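Local coordinates for protein delta toxin (Clostridium perfringens, PDB 2YGT) that probably lyses host cells by assembling into a transmembrane beta-barrel pore, as in other beta-pore-forming toxins, at residues Ser111-Thr116 with Val122-Ser127. Residues are numbered along the deposited sequence; the frame is centred on the assembly and turned at random.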
loop_
_atom_site.group_PDB
_atom_site.type_symbol
_atom_site.label_atom_id
_atom_site.label_comp_id
_atom_site.label_asym_id
_atom_site.label_seq_id
_atom_site.Cartn_x
_atom_site.Cartn_y
_atom_site.Cartn_z
ATOM N N SER A 111 -5.408 10.775 5.066
ATOM C CA SER A 111 -4.611 9.687 4.514
ATOM C C SER A 111 -4.579 9.719 2.989
ATOM O O SER A 111 -5.416 10.355 2.349
ATOM C CB SER A 111 -5.141 8.334 5.001
ATOM O OG SER A 111 -6.496 8.144 4.637
ATOM N N VAL A 112 -3.605 9.027 2.414
ATOM C CA VAL A 112 -3.485 8.917 0.969
ATOM C C VAL A 112 -2.968 7.524 0.636
ATOM O O VAL A 112 -2.244 6.928 1.438
ATOM C CB VAL A 112 -2.511 9.968 0.408
ATOM C CG1 VAL A 112 -3.171 11.344 0.366
ATOM C CG2 VAL A 112 -1.230 9.997 1.234
ATOM N N PRO A 113 -3.329 6.993 -0.547
ATOM C CA PRO A 113 -4.147 7.611 -1.602
ATOM C C PRO A 113 -5.612 7.784 -1.205
ATOM O O PRO A 113 -6.106 7.071 -0.330
ATOM C CB PRO A 113 -4.046 6.612 -2.766
ATOM C CG PRO A 113 -2.910 5.702 -2.425
ATOM C CD PRO A 113 -2.850 5.656 -0.938
ATOM N N LYS A 114 -6.294 8.727 -1.851
ATOM C CA LYS A 114 -7.716 8.956 -1.614
ATOM C C LYS A 114 -8.535 8.290 -2.702
ATOM O O LYS A 114 -8.050 8.080 -3.813
ATOM C CB LYS A 114 -8.039 10.448 -1.626
ATOM C CG LYS A 114 -7.285 11.272 -0.611
ATOM C CD LYS A 114 -7.627 12.742 -0.781
ATOM C CE LYS A 114 -6.820 13.610 0.154
ATOM N NZ LYS A 114 -7.078 15.051 -0.093
ATOM N N ASN A 115 -9.783 7.973 -2.375
ATOM C CA ASN A 115 -10.723 7.418 -3.340
ATOM C C ASN A 115 -10.102 6.316 -4.192
ATOM O O ASN A 115 -9.680 5.284 -3.670
ATOM C CB ASN A 115 -11.295 8.531 -4.224
ATOM C CG ASN A 115 -12.032 9.591 -3.419
ATOM O OD1 ASN A 115 -11.855 10.790 -3.637
ATOM N ND2 ASN A 115 -12.857 9.149 -2.474
ATOM N N THR A 116 -10.041 6.541 -5.500
ATOM C CA THR A 116 -9.518 5.536 -6.418
ATOM C C THR A 116 -8.409 6.093 -7.307
ATOM O O THR A 116 -8.508 7.208 -7.816
ATOM C CB THR A 116 -10.635 4.949 -7.309
ATOM O OG1 THR A 116 -11.680 4.419 -6.484
ATOM C CG2 THR A 116 -10.086 3.840 -8.193
ATOM N N VAL A 122 1.801 5.913 -8.813
ATOM C CA VAL A 122 1.044 6.701 -7.853
ATOM C C VAL A 122 1.963 7.625 -7.061
ATOM O O VAL A 122 2.928 7.178 -6.442
ATOM C CB VAL A 122 0.266 5.801 -6.872
ATOM C CG1 VAL A 122 -0.566 6.648 -5.925
ATOM C CG2 VAL A 122 -0.620 4.829 -7.631
ATOM N N ASN A 123 1.664 8.918 -7.096
ATOM C CA ASN A 123 2.432 9.904 -6.344
ATOM C C ASN A 123 1.522 10.777 -5.491
ATOM O O ASN A 123 0.680 11.498 -6.015
ATOM C CB ASN A 123 3.258 10.783 -7.286
ATOM C CG ASN A 123 4.227 9.983 -8.132
ATOM O OD1 ASN A 123 3.875 9.483 -9.202
ATOM N ND2 ASN A 123 5.461 9.862 -7.659
ATOM N N ASN A 124 1.692 10.703 -4.176
ATOM C CA ASN A 124 0.879 11.486 -3.253
ATOM C C ASN A 124 1.738 12.378 -2.368
ATOM O O ASN A 124 2.931 12.129 -2.196
ATOM C CB ASN A 124 0.007 10.569 -2.392
ATOM C CG ASN A 124 -0.933 9.714 -3.220
ATOM O OD1 ASN A 124 -1.296 10.074 -4.341
ATOM N ND2 ASN A 124 -1.331 8.571 -2.672
ATOM N N THR A 125 1.128 13.410 -1.800
ATOM C CA THR A 125 1.866 14.349 -0.974
ATOM C C THR A 125 1.090 14.747 0.272
ATOM O O THR A 125 -0.076 15.128 0.191
ATOM C CB THR A 125 2.196 15.622 -1.764
ATOM O OG1 THR A 125 2.833 15.260 -2.996
ATOM C CG2 THR A 125 3.113 16.529 -0.955
ATOM N N ILE A 126 1.747 14.651 1.423
ATOM C CA ILE A 126 1.173 15.102 2.684
ATOM C C ILE A 126 1.918 16.343 3.160
ATOM O O ILE A 126 3.098 16.276 3.497
ATOM C CB ILE A 126 1.255 14.007 3.770
ATOM C CG1 ILE A 126 0.536 12.739 3.299
ATOM C CG2 ILE A 126 0.660 14.509 5.079
ATOM C CD1 ILE A 126 0.569 11.602 4.303
ATOM N N SER A 127 1.229 17.476 3.177
ATOM C CA SER A 127 1.858 18.741 3.535
ATOM C C SER A 127 1.287 19.320 4.824
ATOM O O SER A 127 0.071 19.366 5.012
ATOM C CB SER A 127 1.703 19.746 2.396
ATOM O OG SER A 127 2.200 19.203 1.186
#
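Asn124 reaches out from strand 121-128 and packs against Val112 and Pro113, its side chain and that of Val112 sliding past each other in opposite directions. Its CB lies 3.8 Å from Val112 CB, and the methyl Val112 CG2 comes about as near. The flat amide at its end lies against the pyrrolidine ring, the two side chains crossing at roughly a right angle. Chi1 of Asn124, -60°, sets CG beside its own backbone N and trans to the carbonyl carbon, which carries the amide over to the proline.

Farther along the strand, Ile126 meets the same valine methyl. Its CB leaves the strand at an angle, but the extended chain (chi2 180°) brings its end back across Val112, with CG1 at 3.9 Å from Val112 CG2 and CD1 at a similar distance. In the other direction Pro113 CG touches Val122 CG1 more loosely, at 4.3 Å. Val122, Asn124 and Ile126, every second residue of the strand, turn to this side, while Thr125 points away and hydrogen-bonds through OG1 to Ala140 O.

The peptide bond between Val112 and Pro113 is cis, so the chain bends sharply just where strand 107-112 ends. Beyond the bend, Pro113 O accepts a hydrogen bond from Trp173 NE1, and Lys114 N donates one to Asn138 OD1. The Val112 side chain is about 5 Å from that of Asp110, a zinc-binding residue, and about 7 Å from a bound zinc ion. Strand 107-112 is an outermost strand, within this chain, of a seven-stranded antiparallel sheet, with Val112 paired to Gly230 of strand 224-235. Its end and the turn after it pack against one side of a three-stranded sheet, in which strand 121-128 runs between 134-137 and 148-155.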